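Local atomic coordinates of peptidoglycan synthetase penicillin-binding protein 3 (PDB entry 4YE5), a protein that probably binds penicillin and, as in other transpeptidase-family penicillin-binding proteins, is thought to cross-link peptidoglycan during cell-wall synthesis. Residues Tyr50-Asn55 with Lys121-Ala126; Arg148-Gly153 with Thr264-Asp269; Arg221-Tyr226 with Gly543-Gln548. All blocks are in the same frame, centred on the assembly; numbering follows the deposited sequence.

Interaction 1: residues Tyr50-Asn55 with Lys121-Ala126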
ATOM      1  N   TYR A  50      20.414   4.646  21.863  1.00 31.52           N
ATOM      2  CA  TYR A  50      19.868   4.347  23.186  1.00 24.28           C
ATOM      3  C   TYR A  50      19.874   5.540  24.116  1.00 28.09           C
ATOM      4  O   TYR A  50      20.753   6.401  24.048  1.00 36.37           O
ATOM      5  CB  TYR A  50      20.657   3.207  23.830  1.00 27.92           C
ATOM      6  CG  TYR A  50      20.530   1.912  23.084  1.00 27.82           C
ATOM      7  CD1 TYR A  50      19.464   1.060  23.330  1.00 26.85           C
ATOM      8  CD2 TYR A  50      21.463   1.538  22.127  1.00 29.28           C
ATOM      9  CE1 TYR A  50      19.326  -0.125  22.650  1.00 28.46           C
ATOM     10  CE2 TYR A  50      21.331   0.334  21.432  1.00 28.78           C
ATOM     11  CZ  TYR A  50      20.256  -0.492  21.704  1.00 31.05           C
ATOM     12  OH  TYR A  50      20.095  -1.701  21.039  1.00 30.21           O
ATOM     13  N   THR A  51      18.883   5.601  24.994  1.00 26.01           N
ATOM     14  CA  THR A  51      18.991   6.498  26.133  1.00 26.89           C
ATOM     15  C   THR A  51      19.420   5.663  27.338  1.00 27.86           C
ATOM     16  O   THR A  51      18.825   4.614  27.614  1.00 27.88           O
ATOM     17  CB  THR A  51      17.664   7.228  26.417  1.00 30.45           C
ATOM     18  OG1 THR A  51      17.257   7.941  25.240  1.00 40.83           O
ATOM     19  CG2 THR A  51      17.847   8.224  27.536  1.00 28.20           C
ATOM     20  N   ILE A  52      20.467   6.101  28.030  1.00 28.40           N
ATOM     21  CA  ILE A  52      20.949   5.377  29.206  1.00 28.69           C
ATOM     22  C   ILE A  52      20.274   5.944  30.446  1.00 31.61           C
ATOM     23  O   ILE A  52      20.362   7.148  30.723  1.00 30.14           O
ATOM     24  CB  ILE A  52      22.483   5.453  29.344  1.00 30.79           C
ATOM     25  CG1 ILE A  52      23.163   4.843  28.109  1.00 28.62           C
ATOM     26  CG2 ILE A  52      22.961   4.743  30.639  1.00 25.21           C
ATOM     27  CD1 ILE A  52      22.680   3.427  27.779  1.00 28.30           C
ATOM     28  N   ILE A  53      19.584   5.069  31.174  1.00 25.86           N
ATOM     29  CA  ILE A  53      18.790   5.456  32.333  1.00 23.95           C
ATOM     30  C   ILE A  53      19.405   4.916  33.615  1.00 26.50           C
ATOM     31  O   ILE A  53      19.832   3.765  33.664  1.00 23.33           O
ATOM     32  CB  ILE A  53      17.344   4.888  32.220  1.00 26.17           C
ATOM     33  CG1 ILE A  53      16.667   5.352  30.917  1.00 33.79           C
ATOM     34  CG2 ILE A  53      16.508   5.268  33.449  1.00 33.49           C
ATOM     35  CD1 ILE A  53      16.546   6.876  30.777  1.00 37.50           C
ATOM     36  N   GLY A  54      19.445   5.743  34.656  1.00 27.05           N
ATOM     37  CA  GLY A  54      19.807   5.272  35.984  1.00 30.20           C
ATOM     38  C   GLY A  54      18.616   5.230  36.935  1.00 33.05           C
ATOM     39  O   GLY A  54      17.643   5.977  36.777  1.00 30.18           O
ATOM     40  N   ASN A  55      18.687   4.329  37.910  1.00 28.13           N
ATOM     41  CA  ASN A  55      17.726   4.248  39.006  1.00 29.17           C
ATOM     42  C   ASN A  55      18.408   4.731  40.294  1.00 26.19           C
ATOM     43  O   ASN A  55      19.118   3.967  40.959  1.00 33.25           O
ATOM     44  CB  ASN A  55      17.239   2.802  39.157  1.00 34.81           C
ATOM     45  CG  ASN A  55      16.200   2.623  40.267  1.00 36.10           C
ATOM     46  OD1 ASN A  55      16.210   3.321  41.275  1.00 33.58           O
ATOM     47  ND2 ASN A  55      15.299   1.660  40.078  1.00 40.43           N
ATOM     48  N   LYS A 121      21.665  10.695  26.619  1.00 37.31           N
ATOM     49  CA  LYS A 121      20.821  10.435  25.459  1.00 36.43           C
ATOM     50  C   LYS A 121      21.684  10.067  24.265  1.00 34.75           C
ATOM     51  O   LYS A 121      22.871  10.401  24.236  1.00 38.09           O
ATOM     52  CB  LYS A 121      20.021  11.693  25.093  1.00 43.36           C
ATOM     53  CG  LYS A 121      19.114  12.213  26.192  1.00 49.61           C
ATOM     54  CD  LYS A 121      18.280  13.384  25.698  1.00 55.14           C
ATOM     55  CE  LYS A 121      17.530  14.049  26.839  1.00 61.66           C
ATOM     56  NZ  LYS A 121      16.700  15.187  26.343  1.00 70.25           N
ATOM     57  N   ASP A 122      21.085   9.384  23.289  1.00 32.05           N
ATOM     58  CA  ASP A 122      21.706   9.186  21.981  1.00 41.19           C
ATOM     59  C   ASP A 122      23.079   8.473  22.015  1.00 44.54           C
ATOM     60  O   ASP A 122      24.015   8.859  21.308  1.00 43.51           O
ATOM     61  CB  ASP A 122      21.816  10.552  21.283  1.00 48.96           C
ATOM     62  CG  ASP A 122      22.286  10.446  19.853  1.00 54.42           C
ATOM     63  OD1 ASP A 122      21.838   9.523  19.150  1.00 57.53           O
ATOM     64  OD2 ASP A 122      23.131  11.268  19.448  1.00 63.07           O
ATOM     65  N   VAL A 123      23.211   7.435  22.836  1.00 39.02           N
ATOM     66  CA  VAL A 123      24.457   6.670  22.854  1.00 33.24           C
ATOM     67  C   VAL A 123      24.403   5.507  21.856  1.00 33.67           C
ATOM     68  O   VAL A 123      23.319   5.032  21.476  1.00 32.54           O
ATOM     69  CB  VAL A 123      24.830   6.143  24.279  1.00 39.54           C
ATOM     70  CG1 VAL A 123      24.547   7.208  25.352  1.00 32.07           C
ATOM     71  CG2 VAL A 123      24.087   4.878  24.582  1.00 37.67           C
ATOM     72  N   THR A 124      25.579   5.054  21.437  1.00 26.78           N
ATOM     73  CA  THR A 124      25.698   4.003  20.428  1.00 25.88           C
ATOM     74  C   THR A 124      25.508   2.611  21.008  1.00 28.19           C
ATOM     75  O   THR A 124      25.657   2.406  22.215  1.00 30.52           O
ATOM     76  CB  THR A 124      27.085   4.031  19.786  1.00 33.27           C
ATOM     77  OG1 THR A 124      28.066   3.793  20.803  1.00 28.90           O
ATOM     78  CG2 THR A 124      27.341   5.394  19.126  1.00 37.09           C
ATOM     79  N   PRO A 125      25.181   1.643  20.139  1.00 32.22           N
ATOM     80  CA  PRO A 125      25.120   0.238  20.531  1.00 31.80           C
ATOM     81  C   PRO A 125      26.410  -0.235  21.204  1.00 31.84           C
ATOM     82  O   PRO A 125      26.337  -1.024  22.144  1.00 28.88           O
ATOM     83  CB  PRO A 125      24.927  -0.485  19.193  1.00 31.80           C
ATOM     84  CG  PRO A 125      24.198   0.518  18.334  1.00 33.56           C
ATOM     85  CD  PRO A 125      24.712   1.859  18.750  1.00 33.76           C
ATOM     86  N   ALA A 126      27.565   0.226  20.725  1.00 31.57           N
ATOM     87  CA  ALA A 126      28.845  -0.175  21.309  1.00 32.67           C
ATOM     88  C   ALA A 126      28.960   0.270  22.770  1.00 28.27           C
ATOM     89  O   ALA A 126      29.414  -0.487  23.637  1.00 29.78           O
ATOM     90  CB  ALA A 126      30.002   0.389  20.485  1.00 33.59           C
TER
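Val123 touches two side chains of strand 50-54, Tyr50 and Ile52, with its CG2 methyl. The Ile52 and Val123 side chains cross at roughly a right angle, with Ile52 CG1 3.6 Å from Val123 CG2. The same methyl stands 3.9 Å from Tyr50 CB. The Val123 torsion explains this double use: at chi1 -41° CG2 sits between the backbone N and the carbonyl carbon, while CG1 is anti to the carbonyl carbon. The Tyr50 ring extends toward the first residue of helix 125-132, its CE2 atom 3.9 Å from Pro125 CA, and its hydroxyl is hydrogen-bonded to Glu48. Val123 O lies near the ring plane at its edge. Beneath these side chains the backbones form an antiparallel hydrogen-bonded pair: Tyr50 N reaches Val123 O at 3.0 Å, and Val123 N reaches Tyr50 O at 2.9 Å. Asp122 and Val123 together face Tyr50, a G1 beta bulge that ends the pairing of strand 117-123 just before the helix. Asp122 turns outward to a salt bridge with Arg49. The chemistry thus divides: two peptide hydrogen bonds join Tyr50 to Val123 at the end of the strand pair, while Tyr50, Ile52 and Val123 make the apolar contact on one face of the sheet.

Interaction 2: residues Arg148-Gly153 with Thr264-Asp269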
ATOM      1  N   ARG A 148      12.740   6.770  13.050  1.00 26.02           N
ATOM      2  CA  ARG A 148      12.456   5.996  11.836  1.00 24.96           C
ATOM      3  C   ARG A 148      12.817   6.853  10.623  1.00 26.14           C
ATOM      4  O   ARG A 148      12.319   7.971  10.480  1.00 28.38           O
ATOM      5  CB  ARG A 148      10.962   5.642  11.791  1.00 31.42           C
ATOM      6  CG  ARG A 148      10.522   4.648  10.690  1.00 24.71           C
ATOM      7  CD  ARG A 148      10.921   3.230  11.033  1.00 22.88           C
ATOM      8  NE  ARG A 148      10.248   2.197  10.236  1.00 20.79           N
ATOM      9  CZ  ARG A 148      10.720   0.962  10.073  1.00 24.34           C
ATOM     10  NH1 ARG A 148      11.877   0.617  10.635  1.00 19.24           N
ATOM     11  NH2 ARG A 148      10.046   0.063   9.352  1.00 19.02           N
ATOM     12  N   LEU A 149      13.687   6.347   9.754  1.00 21.98           N
ATOM     13  CA  LEU A 149      14.118   7.116   8.586  1.00 26.27           C
ATOM     14  C   LEU A 149      13.594   6.495   7.296  1.00 28.79           C
ATOM     15  O   LEU A 149      13.564   5.262   7.140  1.00 21.72           O
ATOM     16  CB  LEU A 149      15.646   7.194   8.502  1.00 28.96           C
ATOM     17  CG  LEU A 149      16.382   7.807   9.706  1.00 40.14           C
ATOM     18  CD1 LEU A 149      17.900   7.802   9.488  1.00 35.53           C
ATOM     19  CD2 LEU A 149      15.879   9.225   9.995  1.00 46.38           C
ATOM     20  N   TYR A 150      13.230   7.360   6.362  1.00 25.37           N
ATOM     21  CA  TYR A 150      12.712   6.931   5.069  1.00 24.04           C
ATOM     22  C   TYR A 150      13.606   7.545   4.007  1.00 19.31           C
ATOM     23  O   TYR A 150      13.463   8.717   3.692  1.00 23.90           O
ATOM     24  CB  TYR A 150      11.273   7.414   4.909  1.00 20.71           C
ATOM     25  CG  TYR A 150      10.349   6.861   5.976  1.00 18.45           C
ATOM     26  CD1 TYR A 150      10.161   7.535   7.187  1.00 26.00           C
ATOM     27  CD2 TYR A 150       9.683   5.655   5.780  1.00 20.03           C
ATOM     28  CE1 TYR A 150       9.323   7.017   8.169  1.00 22.68           C
ATOM     29  CE2 TYR A 150       8.837   5.141   6.745  1.00 21.36           C
ATOM     30  CZ  TYR A 150       8.668   5.824   7.938  1.00 23.95           C
ATOM     31  OH  TYR A 150       7.834   5.299   8.900  1.00 23.39           O
ATOM     32  N   SER A 151      14.529   6.756   3.457  1.00 22.57           N
ATOM     33  CA  SER A 151      15.583   7.318   2.609  1.00 26.29           C
ATOM     34  C   SER A 151      15.084   7.954   1.318  1.00 24.42           C
ATOM     35  O   SER A 151      15.770   8.794   0.749  1.00 21.96           O
ATOM     36  CB  SER A 151      16.665   6.274   2.298  1.00 33.44           C
ATOM     37  OG  SER A 151      16.128   5.179   1.577  1.00 35.02           O
ATOM     38  N   ASN A 152      13.907   7.566   0.838  1.00 22.07           N
ATOM     39  CA  ASN A 152      13.384   8.184  -0.389  1.00 23.22           C
ATOM     40  C   ASN A 152      12.496   9.428  -0.162  1.00 30.88           C
ATOM     41  O   ASN A 152      11.879   9.933  -1.106  1.00 24.58           O
ATOM     42  CB  ASN A 152      12.659   7.150  -1.262  1.00 21.83           C
ATOM     43  CG  ASN A 152      13.588   6.041  -1.761  1.00 29.66           C
ATOM     44  OD1 ASN A 152      14.074   6.090  -2.883  1.00 31.53           O
ATOM     45  ND2 ASN A 152      13.842   5.046  -0.921  1.00 29.56           N
ATOM     46  N   GLY A 153      12.420   9.916   1.078  1.00 26.21           N
ATOM     47  CA  GLY A 153      11.696  11.157   1.359  1.00 24.86           C
ATOM     48  C   GLY A 153      10.194  11.108   1.070  1.00 22.84           C
ATOM     49  O   GLY A 153       9.434  10.408   1.746  1.00 22.69           O
ATOM     50  N   THR A 264       3.817  14.168   0.141  1.00 24.34           N
ATOM     51  CA  THR A 264       4.063  14.168   1.582  1.00 23.38           C
ATOM     52  C   THR A 264       5.326  13.379   1.902  1.00 23.43           C
ATOM     53  O   THR A 264       5.600  12.342   1.276  1.00 23.53           O
ATOM     54  CB  THR A 264       2.855  13.585   2.395  1.00 41.10           C
ATOM     55  OG1 THR A 264       2.921  12.160   2.402  1.00 42.13           O
ATOM     56  CG2 THR A 264       1.508  13.999   1.791  1.00 42.25           C
ATOM     57  N   GLU A 265       6.110  13.878   2.854  1.00 21.18           N
ATOM     58  CA  GLU A 265       7.271  13.146   3.353  1.00 22.26           C
ATOM     59  C   GLU A 265       6.805  11.879   4.059  1.00 21.64           C
ATOM     60  O   GLU A 265       5.876  11.932   4.874  1.00 26.19           O
ATOM     61  CB  GLU A 265       8.079  14.021   4.325  1.00 28.86           C
ATOM     62  CG  GLU A 265       8.900  15.112   3.649  1.00 35.84           C
ATOM     63  CD  GLU A 265      10.196  14.578   3.053  1.00 41.78           C
ATOM     64  OE1 GLU A 265      10.634  13.484   3.467  1.00 45.39           O
ATOM     65  OE2 GLU A 265      10.780  15.251   2.176  1.00 46.18           O
ATOM     66  N   ALA A 266       7.439  10.742   3.756  1.00 19.65           N
ATOM     67  CA  ALA A 266       7.103   9.512   4.466  1.00 25.09           C
ATOM     68  C   ALA A 266       7.384   9.715   5.952  1.00 25.67           C
ATOM     69  O   ALA A 266       8.401  10.299   6.308  1.00 19.00           O
ATOM     70  CB  ALA A 266       7.912   8.337   3.927  1.00 22.82           C
ATOM     71  N   GLY A 267       6.480   9.257   6.816  1.00 19.55           N
ATOM     72  CA  GLY A 267       6.702   9.387   8.257  1.00 25.62           C
ATOM     73  C   GLY A 267       6.331  10.734   8.870  1.00 27.50           C
ATOM     74  O   GLY A 267       6.405  10.897  10.080  1.00 27.67           O
ATOM     75  N   SER A 268       5.923  11.693   8.043  1.00 26.78           N
ATOM     76  CA  SER A 268       5.517  13.018   8.525  1.00 24.79           C
ATOM     77  C   SER A 268       4.099  13.009   9.108  1.00 27.52           C
ATOM     78  O   SER A 268       3.353  12.048   8.931  1.00 24.30           O
ATOM     79  CB  SER A 268       5.557  14.018   7.378  1.00 24.93           C
ATOM     80  OG  SER A 268       4.487  13.760   6.480  1.00 24.02           O
ATOM     81  N   ASP A 269       3.728  14.088   9.799  1.00 30.16           N
ATOM     82  CA  ASP A 269       2.366  14.242  10.327  1.00 26.06           C
ATOM     83  C   ASP A 269       1.347  14.169   9.192  1.00 21.43           C
ATOM     84  O   ASP A 269       0.287  13.551   9.327  1.00 33.47           O
ATOM     85  CB  ASP A 269       2.212  15.598  11.035  1.00 34.42           C
ATOM     86  CG  ASP A 269       3.157  15.750  12.226  1.00 43.90           C
ATOM     87  OD1 ASP A 269       3.374  14.761  12.953  1.00 35.63           O
ATOM     88  OD2 ASP A 269       3.682  16.864  12.429  1.00 54.16           O
TER
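The carbonyl of Gly153, the last residue of a type I turn from Tyr150, receives the N-H of Ala266, the second residue of a type II turn spanning Glu265 to Ser268. This bond is nearly straight, 2.9 Å from Ala266 N to Gly153 O with 170° at the hydrogen, although the donor stands 39° out of the carbonyl plane. Both turns are closed by their own backbone bonds, Gly153 N to Tyr150 O and Ser268 N to Glu265 O. Glu265 O is gripped a second time by Ser268 OG at 2.8 Å, on a lone pair. The contact bridges two parts of the chain: 148-153 belongs to the PBP dimerisation region and 264-269 to the transpeptidase region, so the two turns link these regions in a contact near the surface. Tyr150 supplies the main side-chain surface. Ala266 CB sits over one ring face, 3.5 Å from Tyr150 CG; Gly267 N also lies above that face, toward the rim, and Gly267 CA comes within 3.5 Å of Tyr150 CE1. The Tyr150 hydroxyl is hydrogen-bonded to Glu174, tying down the far end of the ring. Glu265, bent at chi2 (-79°), folds back to bring OE1 within 3.3 Å of Gly153 CA.

Interaction 3: residues Arg221-Tyr226 with Gly543-Gln548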
ATOM      1  N   ARG A 221      10.543   0.740  -6.783  1.00 17.80           N
ATOM      2  CA  ARG A 221      10.898   2.128  -6.470  1.00 22.70           C
ATOM      3  C   ARG A 221      10.953   2.966  -7.745  1.00 17.07           C
ATOM      4  O   ARG A 221      10.481   4.093  -7.763  1.00 19.21           O
ATOM      5  CB  ARG A 221      12.278   2.143  -5.776  1.00 33.32           C
ATOM      6  CG  ARG A 221      12.585   3.309  -4.858  1.00 46.91           C
ATOM      7  CD  ARG A 221      13.999   3.180  -4.232  1.00 32.45           C
ATOM      8  NE  ARG A 221      14.995   3.079  -5.282  1.00 29.14           N
ATOM      9  CZ  ARG A 221      15.749   4.085  -5.713  1.00 31.15           C
ATOM     10  NH1 ARG A 221      15.693   5.274  -5.135  1.00 28.28           N
ATOM     11  NH2 ARG A 221      16.595   3.883  -6.706  1.00 37.47           N
ATOM     12  N   ASP A 222      11.523   2.411  -8.814  1.00 17.76           N
ATOM     13  CA  ASP A 222      11.648   3.139 -10.085  1.00 20.72           C
ATOM     14  C   ASP A 222      10.305   3.334 -10.791  1.00 18.18           C
ATOM     15  O   ASP A 222      10.036   4.405 -11.346  1.00 20.75           O
ATOM     16  CB  ASP A 222      12.655   2.451 -11.016  1.00 25.81           C
ATOM     17  CG  ASP A 222      14.020   2.239 -10.341  1.00 41.72           C
ATOM     18  OD1 ASP A 222      14.703   3.248 -10.045  1.00 35.95           O
ATOM     19  OD2 ASP A 222      14.398   1.067 -10.080  1.00 46.97           O
ATOM     20  N   VAL A 223       9.455   2.316 -10.791  1.00 17.51           N
ATOM     21  CA  VAL A 223       8.122   2.499 -11.389  1.00 15.84           C
ATOM     22  C   VAL A 223       7.285   3.474 -10.545  1.00 19.07           C
ATOM     23  O   VAL A 223       6.563   4.322 -11.076  1.00 19.49           O
ATOM     24  CB  VAL A 223       7.376   1.158 -11.532  1.00 15.75           C
ATOM     25  CG1 VAL A 223       5.973   1.367 -12.121  1.00 15.18           C
ATOM     26  CG2 VAL A 223       8.210   0.163 -12.411  1.00 19.25           C
ATOM     27  N   GLN A 224       7.368   3.336  -9.227  1.00 15.63           N
ATOM     28  CA  GLN A 224       6.615   4.214  -8.334  1.00 17.58           C
ATOM     29  C   GLN A 224       7.060   5.663  -8.527  1.00 15.52           C
ATOM     30  O   GLN A 224       6.243   6.575  -8.634  1.00 15.28           O
ATOM     31  CB  GLN A 224       6.830   3.802  -6.862  1.00 19.15           C
ATOM     32  CG  GLN A 224       6.022   4.672  -5.867  1.00 17.31           C
ATOM     33  CD  GLN A 224       4.533   4.306  -5.813  1.00 16.30           C
ATOM     34  OE1 GLN A 224       4.140   3.190  -6.130  1.00 15.25           O
ATOM     35  NE2 GLN A 224       3.718   5.238  -5.349  1.00 15.22           N
ATOM     36  N   TRP A 225       8.365   5.873  -8.581  1.00 15.97           N
ATOM     37  CA  TRP A 225       8.896   7.225  -8.757  1.00 16.24           C
ATOM     38  C   TRP A 225       8.438   7.818 -10.078  1.00 18.80           C
ATOM     39  O   TRP A 225       7.998   8.968 -10.116  1.00 16.43           O
ATOM     40  CB  TRP A 225      10.429   7.267  -8.686  1.00 16.88           C
ATOM     41  CG  TRP A 225      10.966   8.679  -8.755  1.00 19.68           C
ATOM     42  CD1 TRP A 225      11.233   9.511  -7.694  1.00 20.27           C
ATOM     43  CD2 TRP A 225      11.283   9.431  -9.939  1.00 18.84           C
ATOM     44  NE1 TRP A 225      11.698  10.721  -8.150  1.00 22.40           N
ATOM     45  CE2 TRP A 225      11.730  10.702  -9.521  1.00 23.79           C
ATOM     46  CE3 TRP A 225      11.221   9.156 -11.312  1.00 23.31           C
ATOM     47  CZ2 TRP A 225      12.114  11.695 -10.426  1.00 28.17           C
ATOM     48  CZ3 TRP A 225      11.604  10.148 -12.211  1.00 25.55           C
ATOM     49  CH2 TRP A 225      12.043  11.397 -11.762  1.00 27.92           C
ATOM     50  N   TYR A 226       8.534   7.047 -11.161  1.00 15.90           N
ATOM     51  CA  TYR A 226       8.132   7.598 -12.468  1.00 15.69           C
ATOM     52  C   TYR A 226       6.627   7.882 -12.523  1.00 16.87           C
ATOM     53  O   TYR A 226       6.170   8.861 -13.127  1.00 16.37           O
ATOM     54  CB  TYR A 226       8.562   6.696 -13.625  1.00 22.56           C
ATOM     55  CG  TYR A 226       8.486   7.399 -14.969  1.00 24.51           C
ATOM     56  CD1 TYR A 226       9.507   8.255 -15.396  1.00 26.03           C
ATOM     57  CD2 TYR A 226       7.405   7.216 -15.794  1.00 15.14           C
ATOM     58  CE1 TYR A 226       9.426   8.912 -16.624  1.00 26.76           C
ATOM     59  CE2 TYR A 226       7.299   7.883 -17.016  1.00 19.14           C
ATOM     60  CZ  TYR A 226       8.315   8.717 -17.432  1.00 23.99           C
ATOM     61  OH  TYR A 226       8.209   9.355 -18.656  1.00 29.76           O
ATOM     62  N   GLY A 543       2.703   3.774 -19.650  1.00 15.13           N
ATOM     63  CA  GLY A 543       2.901   2.649 -20.556  1.00 18.29           C
ATOM     64  C   GLY A 543       4.217   2.705 -21.327  1.00 18.71           C
ATOM     65  O   GLY A 543       4.970   1.727 -21.365  1.00 20.40           O
ATOM     66  N   GLU A 544       4.509   3.853 -21.928  1.00 21.34           N
ATOM     67  CA  GLU A 544       5.780   4.043 -22.626  1.00 26.38           C
ATOM     68  C   GLU A 544       6.987   3.737 -21.735  1.00 23.52           C
ATOM     69  O   GLU A 544       7.913   3.051 -22.143  1.00 21.22           O
ATOM     70  CB  GLU A 544       5.909   5.475 -23.152  1.00 27.50           C
ATOM     71  CG  GLU A 544       7.258   5.730 -23.818  1.00 28.09           C
ATOM     72  CD  GLU A 544       7.529   7.198 -24.129  1.00 36.40           C
ATOM     73  OE1 GLU A 544       7.207   8.089 -23.300  1.00 36.39           O
ATOM     74  OE2 GLU A 544       8.074   7.458 -25.215  1.00 43.67           O
ATOM     75  N   PHE A 545       6.985   4.265 -20.517  1.00 19.90           N
ATOM     76  CA  PHE A 545       8.099   4.018 -19.595  1.00 23.04           C
ATOM     77  C   PHE A 545       8.254   2.518 -19.293  1.00 20.11           C
ATOM     78  O   PHE A 545       9.360   2.015 -19.258  1.00 18.22           O
ATOM     79  CB  PHE A 545       7.880   4.796 -18.290  1.00 23.19           C
ATOM     80  CG  PHE A 545       8.869   4.458 -17.197  1.00 28.07           C
ATOM     81  CD1 PHE A 545      10.158   4.988 -17.213  1.00 23.61           C
ATOM     82  CD2 PHE A 545       8.502   3.638 -16.147  1.00 24.72           C
ATOM     83  CE1 PHE A 545      11.070   4.678 -16.211  1.00 24.32           C
ATOM     84  CE2 PHE A 545       9.401   3.328 -15.132  1.00 18.52           C
ATOM     85  CZ  PHE A 545      10.686   3.848 -15.166  1.00 23.36           C
ATOM     86  N   LEU A 546       7.134   1.824 -19.063  1.00 18.89           N
ATOM     87  CA  LEU A 546       7.165   0.397 -18.701  1.00 21.33           C
ATOM     88  C   LEU A 546       7.677  -0.514 -19.808  1.00 19.59           C
ATOM     89  O   LEU A 546       8.401  -1.470 -19.539  1.00 17.65           O
ATOM     90  CB  LEU A 546       5.786  -0.090 -18.276  1.00 19.62           C
ATOM     91  CG  LEU A 546       5.227   0.436 -16.956  1.00 16.99           C
ATOM     92  CD1 LEU A 546       3.737   0.078 -16.848  1.00 12.27           C
ATOM     93  CD2 LEU A 546       6.017  -0.124 -15.756  1.00 16.17           C
HETATM   94  N   MSE A 547       7.292  -0.236 -21.052  1.00 16.46           N
HETATM   95  CA  MSE A 547       7.786  -1.034 -22.171  1.00 19.79           C
HETATM   96  C   MSE A 547       9.296  -0.851 -22.325  1.00 21.22           C
HETATM   97  O   MSE A 547       9.996  -1.790 -22.661  1.00 23.48           O
HETATM   98  CB  MSE A 547       7.084  -0.668 -23.499  1.00 18.03           C
HETATM   99  CG  MSE A 547       5.576  -0.752 -23.489  1.00 22.07           C
HETATM  100 SE   MSE A 547       4.899  -2.563 -23.261  0.60 21.54          SE
HETATM  101  CE  MSE A 547       4.505  -2.518 -21.374  1.00 16.68           C
ATOM    102  N   GLN A 548       9.788   0.363 -22.102  1.00 23.71           N
ATOM    103  CA  GLN A 548      11.235   0.632 -22.206  1.00 25.73           C
ATOM    104  C   GLN A 548      11.988   0.023 -21.026  1.00 24.47           C
ATOM    105  O   GLN A 548      13.012  -0.620 -21.208  1.00 26.03           O
ATOM    106  CB  GLN A 548      11.506   2.150 -22.276  1.00 29.43           C
ATOM    107  CG  GLN A 548      12.969   2.585 -21.966  1.00 44.78           C
ATOM    108  CD  GLN A 548      13.861   2.640 -23.203  1.00 53.89           C
ATOM    109  OE1 GLN A 548      13.372   2.630 -24.334  1.00 55.11           O
ATOM    110  NE2 GLN A 548      15.177   2.704 -22.990  1.00 51.73           N
TER
HETATM  111  O   HOH W   1       6.774   8.261 -20.515  1.00 25.66           O
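A single water links the two helices, lying 2.6 Å from Tyr226 OH and 2.8 Å from Glu544 OE1. No direct hydrogen bond crosses between 221-226 and 543-548, so this bridge is the polar link beside an otherwise apolar contact. Its centre is an offset stack of Tyr226 and Phe545, with ring centroids 4.1 Å apart and planes inclined by only 10°. The side chains slide past each other in opposite directions: Phe545 CD1 stands over the centre of the tyrosine ring, while Tyr226 CG stands over the centre of the phenylalanine ring. Both CG atoms are anti to their backbone nitrogens, with chi1 172° in Phe545, which extends each ring from its helix into the gap. The displacement also brings each CB against the partner ring. Tyr226 CB makes a CH-pi contact over the Phe545 face, 3.8 Å from the centroid, and Phe545 CB approaches Tyr226 CE2 to 3.4 Å. Deeper in, Val223 and Leu546 cross at about a right angle, with Val223 CG1 3.9 Å from Leu546 CD2. These two buried side chains continue onto the sheet, Val223 touching Ala257 and Leu546 touching Phe517 and Ile519. The axes of the short helical segments approach to 10.9 Å and run nearly antiparallel, at 158°, a wide spacing filled by the aromatic pair. Antiparallel first and last helices packed side by side against a five-stranded antiparallel sheet are characteristic of the penicillin-binding transpeptidase fold, related to that of the serine beta-lactamases.

Overall arrangement
The three contacts lie along an elongated chain. Interaction 1 is farthest out, its centre about 35 Å from the chain centre, and the centres of interactions 1 and 3 are about 44 Å apart. Interactions 1 and 3 are partly buried, whereas interaction 2 is a surface contact without a buried touching residue. Their chemistry follows their setting: a bridged strand pair with an apolar side-chain cluster in 1, one backbone bond and a ring over a turn in 2, stacked aromatics between helices in 3. None shares an element with another, yet Asn152 OD1 lies 2.9 Å from Arg221 NH1, a probable hydrogen bond that couples interaction 2 to the start of helix 221-238.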